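Local coordinates for Tlr1789 protein (PDB 2X8X) that probably takes part in recognising and assembling outer-membrane proteins, this fragment being the periplasmic POTRA region of a cyanobacterial Omp85, at residues A[110-113]-A[114-118]; A[171-174]-A[175-179]; A[182-185]-A[186-190]; A[197-200]-A[201-204]. All coordinates share one frame; numbering follows the deposited sequence.

Contact 1 of 4, residues A[110-113]-A[114-118]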
ATOM      1  N   ARG A 110       1.257  10.714   5.281  1.00 18.34           N
ATOM      2  CA  ARG A 110       0.882  11.084   3.897  1.00 19.59           C
ATOM      3  C   ARG A 110       2.046  10.868   2.915  1.00 17.79           C
ATOM      4  O   ARG A 110       1.834  10.348   1.842  1.00 17.92           O
ATOM      5  CB  ARG A 110       0.460  12.558   3.766  1.00 18.71           C
ATOM      6  CG  ARG A 110      -0.577  13.053   4.667  1.00 25.73           C
ATOM      7  CD  ARG A 110      -0.724  14.551   4.200  1.00 39.50           C
ATOM      8  NE  ARG A 110      -1.766  15.284   4.895  1.00 46.00           N
ATOM      9  CZ  ARG A 110      -2.831  15.835   4.315  1.00 47.91           C
ATOM     10  NH1 ARG A 110      -2.993  15.761   2.987  1.00 49.15           N
ATOM     11  NH2 ARG A 110      -3.745  16.449   5.073  1.00 48.52           N
ATOM     12  N   GLU A 111       3.252  11.314   3.260  1.00 17.51           N
ATOM     13  CA  GLU A 111       4.428  11.059   2.432  1.00 18.08           C
ATOM     14  C   GLU A 111       4.751   9.536   2.307  1.00 15.47           C
ATOM     15  O   GLU A 111       5.105   9.058   1.220  1.00 15.72           O
ATOM     16  CB  GLU A 111       5.664  11.735   2.998  1.00 16.84           C
ATOM     17  CG  GLU A 111       5.499  13.310   3.168  1.00 29.91           C
ATOM     18  CD  GLU A 111       6.762  14.006   3.839  1.00 39.60           C
ATOM     19  OE1 GLU A 111       7.891  13.687   3.390  1.00 43.88           O
ATOM     20  OE2 GLU A 111       6.638  14.871   4.780  1.00 42.96           O
ATOM     21  N   LEU A 112       4.614   8.799   3.380  1.00 15.84           N
ATOM     22  CA  LEU A 112       4.727   7.342   3.294  1.00 14.99           C
ATOM     23  C   LEU A 112       3.761   6.748   2.323  1.00 15.20           C
ATOM     24  O   LEU A 112       4.119   5.822   1.589  1.00 18.78           O
ATOM     25  CB  LEU A 112       4.519   6.686   4.642  1.00 16.82           C
ATOM     26  CG  LEU A 112       4.931   5.188   4.672  1.00 18.22           C
ATOM     27  CD1 LEU A 112       6.425   5.018   4.725  1.00 22.17           C
ATOM     28  CD2 LEU A 112       4.398   4.589   5.993  1.00 22.09           C
ATOM     29  N   GLN A 113       2.506   7.189   2.336  1.00 14.54           N
ATOM     30  CA  GLN A 113       1.519   6.706   1.379  1.00 17.30           C
ATOM     31  C   GLN A 113       1.899   7.108  -0.067  1.00 17.69           C
ATOM     32  O   GLN A 113       1.702   6.347  -1.005  1.00 19.78           O
ATOM     33  CB  GLN A 113       0.140   7.297   1.722  1.00 17.34           C
ATOM     34  CG  GLN A 113      -1.011   6.701   0.909  1.00 23.90           C
ATOM     35  CD  GLN A 113      -1.048   5.174   1.034  1.00 31.01           C
ATOM     36  OE1 GLN A 113      -1.256   4.487   0.057  1.00 31.67           O
ATOM     37  NE2 GLN A 113      -0.751   4.652   2.226  1.00 30.24           N
ATOM     38  N   ALA A 114       2.461   8.279  -0.261  1.00 17.42           N
ATOM     39  CA  ALA A 114       2.984   8.617  -1.602  1.00 17.83           C
ATOM     40  C   ALA A 114       4.111   7.627  -2.029  1.00 17.69           C
ATOM     41  O   ALA A 114       4.138   7.173  -3.196  1.00 18.32           O
ATOM     42  CB  ALA A 114       3.476  10.084  -1.627  1.00 16.32           C
ATOM     43  N   GLY A 115       5.024   7.262  -1.116  1.00 15.53           N
ATOM     44  CA  GLY A 115       5.968   6.206  -1.475  1.00 14.73           C
ATOM     45  C   GLY A 115       5.357   4.846  -1.755  1.00 14.64           C
ATOM     46  O   GLY A 115       5.833   4.103  -2.597  1.00 15.80           O
ATOM     47  N   ILE A 116       4.341   4.471  -0.995  1.00 15.80           N
ATOM     48  CA  ILE A 116       3.621   3.224  -1.220  1.00 16.34           C
ATOM     49  C   ILE A 116       3.025   3.294  -2.609  1.00 17.13           C
ATOM     50  O   ILE A 116       3.138   2.328  -3.402  1.00 18.12           O
ATOM     51  CB  ILE A 116       2.523   2.998  -0.139  1.00 15.51           C
ATOM     52  CG1 ILE A 116       3.191   2.654   1.190  1.00 13.96           C
ATOM     53  CG2 ILE A 116       1.567   1.907  -0.586  1.00 15.08           C
ATOM     54  CD1 ILE A 116       2.190   2.533   2.314  1.00 18.03           C
ATOM     55  N   GLU A 117       2.517   4.477  -2.990  1.00 18.24           N
ATOM     56  CA  GLU A 117       1.998   4.631  -4.364  1.00 18.92           C
ATOM     57  C   GLU A 117       3.089   4.502  -5.445  1.00 18.12           C
ATOM     58  O   GLU A 117       2.822   3.988  -6.528  1.00 17.86           O
ATOM     59  CB  GLU A 117       1.225   5.929  -4.595  1.00 20.55           C
ATOM     60  CG  GLU A 117      -0.112   5.995  -3.855  1.00 32.51           C
ATOM     61  CD  GLU A 117      -0.878   4.598  -3.780  1.00 45.53           C
ATOM     62  OE1 GLU A 117      -1.097   3.901  -4.833  1.00 48.65           O
ATOM     63  OE2 GLU A 117      -1.294   4.200  -2.643  1.00 47.70           O
ATOM     64  N   LYS A 118       4.303   4.950  -5.149  1.00 16.86           N
ATOM     65  CA  LYS A 118       5.433   4.712  -6.064  1.00 17.49           C
ATOM     66  C   LYS A 118       5.735   3.241  -6.219  1.00 16.93           C
ATOM     67  O   LYS A 118       6.137   2.765  -7.301  1.00 18.36           O
ATOM     68  CB  LYS A 118       6.675   5.445  -5.539  1.00 16.08           C
ATOM     69  CG  LYS A 118       6.621   6.946  -6.024  1.00 18.45           C
ATOM     70  CD  LYS A 118       7.872   7.683  -5.523  1.00 25.74           C
ATOM     71  CE  LYS A 118       7.703   7.956  -3.977  1.00 35.10           C
ATOM     72  NZ  LYS A 118       7.294   9.315  -3.398  1.00 30.39           N
TER
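Leu-112 and Ile-116 stand one turn apart on the buried side of helix 109-125. Their side chains meet loosely, with Leu-112 CG 4.5 Å from Ile-116 CD1. The closer fit is between side chain and backbone. Ile-116 CG1 lies 3.3 Å from Leu-112 O. Its first torsion sets CG1 beside the backbone N (chi1 -72°), and this swings it back along the helix toward that carbonyl. Ile-116 then packs on Val-133 and Pro-137 of strand 132-139. Leu-112 reaches Pro-137 too, and also Phe-99 of helix 92-99. Gly-115 is buried next to them and adds no side chain.

The backbone is regular. Ala-114, Gly-115, Ile-116 and Glu-117 each donate an N-H to the carbonyl four residues back. The bond from Glu-117 N to Gln-113 O is 2.8 Å long.

The exposed side is looser. Gln-113 and Glu-117 both bend at chi2, and their polar ends come together on this side. The amide and carboxylate planes are 35° apart. Glu-117 CG also rests 3.4 Å from Gln-113 O. Ala-114 and Arg-110 are exposed as well, and Arg-110 NH2 reaches over to Ala-49 O. Glu-111 turns to a salt bridge with Arg-105.

The result is an amphipathic helix with one apolar face on the sheet. It is the second helix of a POTRA domain, whose beta-alpha-alpha-beta-beta order is followed here by 81-85, 92-99, 109-125, 132-139 and 144-150.

Contact 2 of 4, residues A[171-174]-A[175-179]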
ATOM      1  N   GLN A 171      -8.504 -34.268 -22.869  1.00 23.48           N
ATOM      2  CA  GLN A 171      -7.283 -33.624 -23.424  1.00 24.61           C
ATOM      3  C   GLN A 171      -6.669 -34.464 -24.551  1.00 25.98           C
ATOM      4  O   GLN A 171      -6.502 -35.673 -24.368  1.00 25.55           O
ATOM      5  CB  GLN A 171      -6.271 -33.556 -22.283  1.00 23.88           C
ATOM      6  CG  GLN A 171      -4.837 -33.262 -22.685  1.00 23.92           C
ATOM      7  CD  GLN A 171      -4.006 -32.796 -21.470  1.00 24.91           C
ATOM      8  OE1 GLN A 171      -2.818 -32.458 -21.597  1.00 25.35           O
ATOM      9  NE2 GLN A 171      -4.643 -32.748 -20.301  1.00 17.33           N
ATOM     10  N   ARG A 172      -6.327 -33.850 -25.685  1.00 27.74           N
ATOM     11  CA  ARG A 172      -5.572 -34.561 -26.755  1.00 30.56           C
ATOM     12  C   ARG A 172      -4.067 -34.181 -26.790  1.00 30.88           C
ATOM     13  O   ARG A 172      -3.208 -35.083 -26.827  1.00 31.57           O
ATOM     14  CB  ARG A 172      -6.248 -34.463 -28.156  1.00 31.62           C
ATOM     15  CG  ARG A 172      -7.754 -34.969 -28.172  1.00 36.40           C
ATOM     16  CD  ARG A 172      -8.471 -35.165 -29.584  1.00 44.37           C
ATOM     17  NE  ARG A 172      -8.274 -34.026 -30.489  1.00 49.82           N
ATOM     18  CZ  ARG A 172      -8.937 -32.858 -30.446  1.00 51.16           C
ATOM     19  NH1 ARG A 172      -9.915 -32.609 -29.566  1.00 48.68           N
ATOM     20  NH2 ARG A 172      -8.599 -31.917 -31.312  1.00 52.28           N
ATOM     21  N   THR A 173      -3.750 -32.882 -26.744  1.00 30.22           N
ATOM     22  CA  THR A 173      -2.342 -32.435 -26.833  1.00 31.14           C
ATOM     23  C   THR A 173      -1.567 -32.751 -25.514  1.00 30.36           C
ATOM     24  O   THR A 173      -2.111 -32.633 -24.419  1.00 30.55           O
ATOM     25  CB  THR A 173      -2.241 -30.891 -27.140  1.00 31.47           C
ATOM     26  OG1 THR A 173      -0.858 -30.506 -27.255  1.00 30.86           O
ATOM     27  CG2 THR A 173      -2.826 -30.087 -25.978  1.00 33.44           C
ATOM     28  N   ARG A 174      -0.299 -33.112 -25.614  1.00 29.72           N
ATOM     29  CA  ARG A 174       0.512 -33.334 -24.400  1.00 30.61           C
ATOM     30  C   ARG A 174       0.860 -32.037 -23.681  1.00 29.95           C
ATOM     31  O   ARG A 174       1.017 -30.993 -24.323  1.00 28.34           O
ATOM     32  CB  ARG A 174       1.786 -34.092 -24.751  1.00 30.92           C
ATOM     33  CG  ARG A 174       1.534 -35.224 -25.763  1.00 36.50           C
ATOM     34  CD  ARG A 174       1.037 -36.461 -25.095  1.00 45.76           C
ATOM     35  NE  ARG A 174       2.077 -37.483 -25.180  1.00 54.34           N
ATOM     36  CZ  ARG A 174       3.085 -37.623 -24.310  1.00 57.93           C
ATOM     37  NH1 ARG A 174       3.208 -36.824 -23.243  1.00 58.52           N
ATOM     38  NH2 ARG A 174       3.973 -38.588 -24.500  1.00 60.03           N
ATOM     39  N   ASP A 175       0.993 -32.126 -22.355  1.00 29.69           N
ATOM     40  CA  ASP A 175       1.362 -30.980 -21.515  1.00 30.70           C
ATOM     41  C   ASP A 175       2.649 -30.284 -21.986  1.00 29.81           C
ATOM     42  O   ASP A 175       2.690 -29.064 -22.026  1.00 29.01           O
ATOM     43  CB  ASP A 175       1.539 -31.360 -20.005  1.00 31.34           C
ATOM     44  CG  ASP A 175       0.231 -31.847 -19.317  1.00 32.78           C
ATOM     45  OD1 ASP A 175      -0.900 -31.462 -19.696  1.00 30.03           O
ATOM     46  OD2 ASP A 175       0.363 -32.631 -18.354  1.00 34.26           O
ATOM     47  N   PHE A 176       3.689 -31.031 -22.351  1.00 29.75           N
ATOM     48  CA  PHE A 176       4.952 -30.353 -22.723  1.00 30.02           C
ATOM     49  C   PHE A 176       4.779 -29.379 -23.892  1.00 28.73           C
ATOM     50  O   PHE A 176       5.470 -28.371 -23.975  1.00 28.82           O
ATOM     51  CB  PHE A 176       6.120 -31.346 -22.976  1.00 31.18           C
ATOM     52  CG  PHE A 176       5.938 -32.199 -24.213  1.00 35.98           C
ATOM     53  CD1 PHE A 176       6.312 -31.721 -25.479  1.00 40.80           C
ATOM     54  CD2 PHE A 176       5.372 -33.484 -24.134  1.00 40.96           C
ATOM     55  CE1 PHE A 176       6.115 -32.521 -26.678  1.00 42.15           C
ATOM     56  CE2 PHE A 176       5.188 -34.296 -25.305  1.00 42.47           C
ATOM     57  CZ  PHE A 176       5.554 -33.801 -26.577  1.00 42.71           C
ATOM     58  N   VAL A 177       3.862 -29.699 -24.810  1.00 27.21           N
ATOM     59  CA  VAL A 177       3.630 -28.902 -26.031  1.00 25.33           C
ATOM     60  C   VAL A 177       3.237 -27.496 -25.659  1.00 24.47           C
ATOM     61  O   VAL A 177       3.706 -26.529 -26.282  1.00 23.06           O
ATOM     62  CB  VAL A 177       2.589 -29.549 -26.971  1.00 25.29           C
ATOM     63  CG1 VAL A 177       2.257 -28.647 -28.182  1.00 26.96           C
ATOM     64  CG2 VAL A 177       3.116 -30.846 -27.513  1.00 24.21           C
ATOM     65  N   ILE A 178       2.397 -27.397 -24.627  1.00 22.83           N
ATOM     66  CA  ILE A 178       1.936 -26.114 -24.131  1.00 23.52           C
ATOM     67  C   ILE A 178       3.002 -25.475 -23.233  1.00 23.31           C
ATOM     68  O   ILE A 178       3.352 -24.301 -23.407  1.00 23.66           O
ATOM     69  CB  ILE A 178       0.617 -26.241 -23.350  1.00 22.37           C
ATOM     70  CG1 ILE A 178      -0.520 -26.636 -24.315  1.00 23.05           C
ATOM     71  CG2 ILE A 178       0.274 -24.930 -22.698  1.00 23.29           C
ATOM     72  CD1 ILE A 178      -1.682 -27.276 -23.576  1.00 27.63           C
ATOM     73  N   SER A 179       3.496 -26.258 -22.283  1.00 21.63           N
ATOM     74  CA  SER A 179       4.407 -25.719 -21.280  1.00 24.76           C
ATOM     75  C   SER A 179       5.675 -25.090 -21.953  1.00 24.20           C
ATOM     76  O   SER A 179       6.205 -24.060 -21.525  1.00 25.80           O
ATOM     77  CB  SER A 179       4.748 -26.870 -20.325  1.00 23.66           C
ATOM     78  OG  SER A 179       5.697 -26.408 -19.387  1.00 33.61           O
TER
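The backbone is extended at Thr-173 and Arg-174 and then coils into the short helix 175-179, where Arg-174 O accepts a bond from Val-177 N. This bond is 3.2 Å long and bent, with an N-H...O angle of 136°. The donor stands above the carbonyl plane.

Thr-173 faces the helix with both branches. OG1 lies anti to the backbone N (chi1 -178°) and rests 3.6 Å from Val-177 CB. The methyl CG2 turns the other way and meets Ile-178 CD1 at 3.9 Å. Val-177 also leans on the backbone, its CB 3.4 Å from Arg-174 O. Thr-173 and Ile-178 also touch Phe-208 of strand 208-217, and Ile-178, the one buried residue here, goes on to Leu-202 of the next helix. This is the surface of the third POTRA domain, in which a short first helix and a longer second one pack on one side of a three-stranded sheet. Just before the helix, Glu-232 of strand 224-232 takes the backbone N-H groups of Arg-172 and Thr-173.

The outer side is built from Arg-174 and Phe-176. Arg-174 CB lies 3.5 Å from Phe-176 CE2. The arginine chain bends at chi2 and chi3, bringing its guanidinium beside the edge of the ring. Phe-176 CE2 sits 3.8 Å above one guanidinium face, off toward its border, while NH1 lies in the ring plane at the edge. The two planes are 78° apart. Gln-171 crosses Asp-175 at about a right angle, its amide near the carboxylate. Asp-175 also touches Tyr-159, and Gln-171 touches Phe-161.

Contact 3 of 4, residues A[182-185]-A[186-190]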
ATOM      1  N   MET A 182       5.607 -21.447 -22.924  1.00 23.96           N
ATOM      2  CA  MET A 182       5.248 -20.485 -21.897  1.00 25.98           C
ATOM      3  C   MET A 182       6.420 -20.102 -21.003  1.00 25.80           C
ATOM      4  O   MET A 182       7.058 -20.966 -20.392  1.00 26.18           O
ATOM      5  CB  MET A 182       4.104 -21.041 -21.037  1.00 25.13           C
ATOM      6  CG  MET A 182       2.817 -21.181 -21.856  1.00 26.59           C
ATOM      7  SD  MET A 182       1.505 -21.640 -20.727  1.00 34.23           S
ATOM      8  CE  MET A 182       1.382 -20.177 -19.628  1.00 26.04           C
ATOM      9  N   ASP A 183       6.670 -18.806 -20.916  1.00 27.44           N
ATOM     10  CA  ASP A 183       7.543 -18.239 -19.853  1.00 28.68           C
ATOM     11  C   ASP A 183       6.862 -18.093 -18.487  1.00 28.18           C
ATOM     12  O   ASP A 183       7.548 -18.046 -17.448  1.00 27.76           O
ATOM     13  CB  ASP A 183       8.042 -16.847 -20.236  1.00 29.01           C
ATOM     14  CG  ASP A 183       9.018 -16.853 -21.393  1.00 34.07           C
ATOM     15  OD1 ASP A 183       9.753 -17.871 -21.598  1.00 34.71           O
ATOM     16  OD2 ASP A 183       9.068 -15.794 -22.073  1.00 35.61           O
ATOM     17  N   THR A 184       5.546 -17.910 -18.480  1.00 28.01           N
ATOM     18  CA  THR A 184       4.794 -17.948 -17.216  1.00 27.55           C
ATOM     19  C   THR A 184       4.808 -19.387 -16.673  1.00 28.63           C
ATOM     20  O   THR A 184       4.217 -20.270 -17.292  1.00 28.58           O
ATOM     21  CB  THR A 184       3.346 -17.497 -17.453  1.00 28.74           C
ATOM     22  OG1 THR A 184       3.362 -16.210 -18.082  1.00 25.62           O
ATOM     23  CG2 THR A 184       2.559 -17.371 -16.126  1.00 26.90           C
ATOM     24  N   GLN A 185       5.529 -19.632 -15.560  1.00 29.62           N
ATOM     25  CA  GLN A 185       5.750 -20.996 -14.989  1.00 30.32           C
ATOM     26  C   GLN A 185       5.613 -20.869 -13.460  1.00 29.87           C
ATOM     27  O   GLN A 185       5.698 -19.782 -12.953  1.00 29.93           O
ATOM     28  CB  GLN A 185       7.142 -21.569 -15.364  1.00 29.91           C
ATOM     29  CG  GLN A 185       7.329 -21.743 -16.877  1.00 33.33           C
ATOM     30  CD  GLN A 185       6.587 -22.953 -17.468  1.00 38.41           C
ATOM     31  OE1 GLN A 185       6.127 -23.813 -16.733  1.00 41.40           O
ATOM     32  NE2 GLN A 185       6.507 -23.030 -18.807  1.00 38.16           N
ATOM     33  N   PRO A 186       5.346 -21.965 -12.735  1.00 29.70           N
ATOM     34  CA  PRO A 186       5.367 -21.808 -11.267  1.00 28.88           C
ATOM     35  C   PRO A 186       6.635 -21.124 -10.730  1.00 28.32           C
ATOM     36  O   PRO A 186       7.732 -21.337 -11.279  1.00 27.50           O
ATOM     37  CB  PRO A 186       5.219 -23.229 -10.734  1.00 28.30           C
ATOM     38  CG  PRO A 186       4.416 -23.910 -11.783  1.00 30.17           C
ATOM     39  CD  PRO A 186       4.808 -23.276 -13.155  1.00 29.10           C
ATOM     40  N   GLY A 187       6.446 -20.246  -9.724  1.00 27.72           N
ATOM     41  CA  GLY A 187       7.512 -19.418  -9.173  1.00 27.44           C
ATOM     42  C   GLY A 187       7.796 -18.066  -9.811  1.00 27.32           C
ATOM     43  O   GLY A 187       8.543 -17.290  -9.231  1.00 27.84           O
ATOM     44  N   VAL A 188       7.264 -17.749 -11.007  1.00 26.81           N
ATOM     45  CA  VAL A 188       7.530 -16.422 -11.588  1.00 24.61           C
ATOM     46  C   VAL A 188       6.446 -15.512 -11.001  1.00 24.77           C
ATOM     47  O   VAL A 188       5.420 -16.011 -10.500  1.00 23.10           O
ATOM     48  CB  VAL A 188       7.425 -16.386 -13.130  1.00 27.70           C
ATOM     49  CG1 VAL A 188       8.320 -17.463 -13.743  1.00 28.65           C
ATOM     50  CG2 VAL A 188       5.931 -16.597 -13.577  1.00 25.05           C
ATOM     51  N   VAL A 189       6.680 -14.197 -11.025  1.00 22.42           N
ATOM     52  CA  VAL A 189       5.669 -13.222 -10.671  1.00 21.74           C
ATOM     53  C   VAL A 189       4.878 -12.929 -11.971  1.00 22.39           C
ATOM     54  O   VAL A 189       5.441 -12.563 -12.988  1.00 22.81           O
ATOM     55  CB  VAL A 189       6.324 -11.877 -10.241  1.00 20.81           C
ATOM     56  CG1 VAL A 189       5.287 -10.877  -9.894  1.00 19.84           C
ATOM     57  CG2 VAL A 189       7.317 -12.082  -9.101  1.00 19.40           C
ATOM     58  N   LEU A 190       3.582 -13.101 -11.910  1.00 23.51           N
ATOM     59  CA  LEU A 190       2.691 -12.878 -13.080  1.00 24.46           C
ATOM     60  C   LEU A 190       2.912 -11.512 -13.764  1.00 26.10           C
ATOM     61  O   LEU A 190       2.859 -10.437 -13.118  1.00 24.82           O
ATOM     62  CB  LEU A 190       1.221 -13.064 -12.619  1.00 24.72           C
ATOM     63  CG  LEU A 190       0.143 -13.039 -13.723  1.00 27.09           C
ATOM     64  CD1 LEU A 190       0.339 -14.308 -14.534  1.00 28.18           C
ATOM     65  CD2 LEU A 190      -1.239 -13.071 -13.103  1.00 27.03           C
TER
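The flat side-chain amide of Gln-185 stands beside the ring of Pro-186, with OE1 3.9 Å from Pro-186 CD. Gln-185 CB is also close to that ring carbon, at 3.6 Å. In the plane of the amide lies Met-182 O, which receives a bond from Gln-185 NE2 at 2.7 Å and 162°. The glutamine bends at chi2 (-76°), and this folds the amide back over its own chain to reach Met-182.

Pro-186 and Gly-187 are the two central residues of a type II beta turn. Gly-187 has the positive phi that suits glycine in this place. The turn is closed by Val-188 N on Gln-185 O, 3.2 Å long and nearly straight at 168°. Val-188 CG2 lies against the same carbonyl, 3.3 Å from Gln-185 O. Farther in, Thr-184 CG2 meets Leu-190 CD1 at 4.1 Å.

The turn belongs to the loop between helices 175-179 and 192-205 of the third POTRA domain. Backbone bonds tie Gly-187 and Val-188 to Val-154 of strand 154-161. On the other flank Thr-184 OG1 bonds to Asp-198 of helix 192-205, and Thr-184 and Leu-190 both pack on Val-195.

Contact 4 of 4, residues A[197-200]-A[201-204]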
ATOM      1  N   ALA A 197       2.448 -12.577 -24.584  1.00 25.94           N
ATOM      2  CA  ALA A 197       3.441 -13.216 -25.417  1.00 26.61           C
ATOM      3  C   ALA A 197       3.252 -14.733 -25.473  1.00 25.40           C
ATOM      4  O   ALA A 197       3.380 -15.376 -26.546  1.00 24.96           O
ATOM      5  CB  ALA A 197       4.863 -12.842 -24.913  1.00 26.46           C
ATOM      6  N   ASP A 198       2.932 -15.286 -24.323  1.00 22.96           N
ATOM      7  CA  ASP A 198       2.738 -16.723 -24.197  1.00 22.96           C
ATOM      8  C   ASP A 198       1.497 -17.118 -25.016  1.00 21.88           C
ATOM      9  O   ASP A 198       1.527 -18.131 -25.703  1.00 20.48           O
ATOM     10  CB  ASP A 198       2.415 -17.112 -22.735  1.00 22.95           C
ATOM     11  CG  ASP A 198       3.673 -17.166 -21.807  1.00 29.08           C
ATOM     12  OD1 ASP A 198       4.846 -17.086 -22.275  1.00 30.72           O
ATOM     13  OD2 ASP A 198       3.452 -17.298 -20.573  1.00 29.52           O
ATOM     14  N   LEU A 199       0.409 -16.349 -24.903  1.00 21.57           N
ATOM     15  CA  LEU A 199      -0.831 -16.681 -25.594  1.00 22.73           C
ATOM     16  C   LEU A 199      -0.670 -16.584 -27.159  1.00 24.26           C
ATOM     17  O   LEU A 199      -1.252 -17.372 -27.938  1.00 23.03           O
ATOM     18  CB  LEU A 199      -1.958 -15.761 -25.122  1.00 23.75           C
ATOM     19  CG  LEU A 199      -2.516 -15.962 -23.713  1.00 25.94           C
ATOM     20  CD1 LEU A 199      -3.498 -14.831 -23.450  1.00 27.56           C
ATOM     21  CD2 LEU A 199      -3.211 -17.321 -23.713  1.00 23.97           C
ATOM     22  N   ARG A 200       0.102 -15.598 -27.606  1.00 24.25           N
ATOM     23  CA  ARG A 200       0.531 -15.477 -29.003  1.00 23.21           C
ATOM     24  C   ARG A 200       1.335 -16.671 -29.490  1.00 23.57           C
ATOM     25  O   ARG A 200       1.081 -17.182 -30.605  1.00 19.18           O
ATOM     26  CB  ARG A 200       1.244 -14.131 -29.242  1.00 24.39           C
ATOM     27  CG  ARG A 200       0.159 -13.010 -29.196  1.00 30.09           C
ATOM     28  CD  ARG A 200       0.647 -11.632 -29.695  1.00 35.71           C
ATOM     29  NE  ARG A 200       1.880 -11.248 -28.983  1.00 38.34           N
ATOM     30  CZ  ARG A 200       1.948 -10.434 -27.919  1.00 38.92           C
ATOM     31  NH1 ARG A 200       0.844  -9.880 -27.410  1.00 36.15           N
ATOM     32  NH2 ARG A 200       3.139 -10.166 -27.367  1.00 36.50           N
ATOM     33  N   ARG A 201       2.224 -17.188 -28.644  1.00 21.94           N
ATOM     34  CA  ARG A 201       2.951 -18.416 -29.014  1.00 22.87           C
ATOM     35  C   ARG A 201       2.024 -19.594 -29.045  1.00 22.74           C
ATOM     36  O   ARG A 201       2.178 -20.461 -29.893  1.00 21.36           O
ATOM     37  CB  ARG A 201       4.165 -18.716 -28.076  1.00 22.73           C
ATOM     38  CG  ARG A 201       5.410 -17.915 -28.421  1.00 24.04           C
ATOM     39  CD  ARG A 201       6.636 -18.283 -27.535  1.00 27.89           C
ATOM     40  NE  ARG A 201       6.370 -17.980 -26.129  1.00 31.11           N
ATOM     41  CZ  ARG A 201       6.622 -16.821 -25.512  1.00 32.63           C
ATOM     42  NH1 ARG A 201       7.188 -15.800 -26.146  1.00 32.77           N
ATOM     43  NH2 ARG A 201       6.327 -16.682 -24.228  1.00 35.43           N
ATOM     44  N   LEU A 202       1.063 -19.648 -28.112  1.00 22.01           N
ATOM     45  CA  LEU A 202       0.086 -20.756 -28.145  1.00 20.90           C
ATOM     46  C   LEU A 202      -0.758 -20.638 -29.436  1.00 20.49           C
ATOM     47  O   LEU A 202      -1.041 -21.648 -30.104  1.00 20.66           O
ATOM     48  CB  LEU A 202      -0.777 -20.816 -26.871  1.00 19.96           C
ATOM     49  CG  LEU A 202       0.044 -21.209 -25.611  1.00 23.87           C
ATOM     50  CD1 LEU A 202      -0.889 -21.094 -24.378  1.00 22.47           C
ATOM     51  CD2 LEU A 202       0.742 -22.609 -25.751  1.00 18.25           C
ATOM     52  N   PHE A 203      -1.098 -19.428 -29.835  1.00 19.17           N
ATOM     53  CA  PHE A 203      -1.882 -19.224 -31.108  1.00 18.93           C
ATOM     54  C   PHE A 203      -1.097 -19.698 -32.318  1.00 18.14           C
ATOM     55  O   PHE A 203      -1.673 -20.233 -33.269  1.00 18.09           O
ATOM     56  CB  PHE A 203      -2.222 -17.730 -31.304  1.00 18.25           C
ATOM     57  CG  PHE A 203      -3.453 -17.461 -32.266  1.00 21.42           C
ATOM     58  CD1 PHE A 203      -3.325 -17.513 -33.662  1.00 16.87           C
ATOM     59  CD2 PHE A 203      -4.741 -17.143 -31.733  1.00 24.09           C
ATOM     60  CE1 PHE A 203      -4.444 -17.305 -34.523  1.00 18.40           C
ATOM     61  CE2 PHE A 203      -5.888 -16.895 -32.593  1.00 24.45           C
ATOM     62  CZ  PHE A 203      -5.727 -16.968 -34.008  1.00 22.05           C
ATOM     63  N   GLU A 204       0.201 -19.425 -32.323  1.00 16.76           N
ATOM     64  CA  GLU A 204       1.059 -19.713 -33.501  0.96 17.61           C
ATOM     65  C   GLU A 204       1.197 -21.233 -33.690  1.00 15.96           C
ATOM     66  O   GLU A 204       1.625 -21.672 -34.734  1.00 16.92           O
ATOM     67  CB  GLU A 204       2.471 -18.997 -33.396  1.00 19.94           C
ATOM     68  CG  GLU A 204       2.547 -17.631 -34.153  0.47 22.21           C
ATOM     69  CD  GLU A 204       3.379 -16.514 -33.483  0.11 27.55           C
ATOM     70  OE1 GLU A 204       3.230 -15.337 -33.904  0.75 31.64           O
ATOM     71  OE2 GLU A 204       4.179 -16.775 -32.558  0.78 31.26           O
TER
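Asp-198 OD1 has two partners: the backbone N of Asp-183 in the preceding loop, and Arg-201 NH2, three residues on in the same helix. The second is a salt bridge. Its modelled length from Asp-198 OD1 to Arg-201 NH2, 2.5 Å, is very short and its hydrogen-bond angle only 119°, so its exact geometry is doubtful. The carboxylate and guanidinium planes stand 70° apart.

This is helix 192-205, the second helix of the third POTRA domain. Its inner side carries Leu-199 and Leu-202, which touch at 4.5 Å from Leu-199 CD2 to Leu-202 CD1. Leu-199 continues onto Val-211 and Val-213 of strand 208-217.

Arg-201 bends at chi3 (-62°), which turns its guanidinium back along the helix toward Ala-197. Arg-201 NE bonds to Glu-181 O, which helps to hold the guanidinium's orientation. Regular i to i+4 backbone bonds continue through Leu-202, Phe-203 and Glu-204; the one from Phe-203 N to Leu-199 O is 2.8 Å long. Phe-203 and Glu-204 are on the exposed side.

Ala-197 O bonds to Arg-201 N and also lies 3.7 Å above the Arg-201 guanidinium plane, over its centre.

Contact 1 lies in the second POTRA domain, and contacts 2, 3 and 4 follow in series in the third. The centre of contact 1 is about 29 Å from that of contact 3 and 45 Å from that of contact 2, and it touches neither. The other three centres lie within about 17 Å of one another, and the three contacts touch pairwise. Helices 175-179 and 192-205 pack together on the sheet of strands 154-161, 208-217 and 224-232, and the loop between them runs by its edge strand 154-161. Contacts 1 and 4 occupy equivalent second helices. This is consistent with a row of POTRA domains, as in the periplasmic arm of other Omp85 proteins.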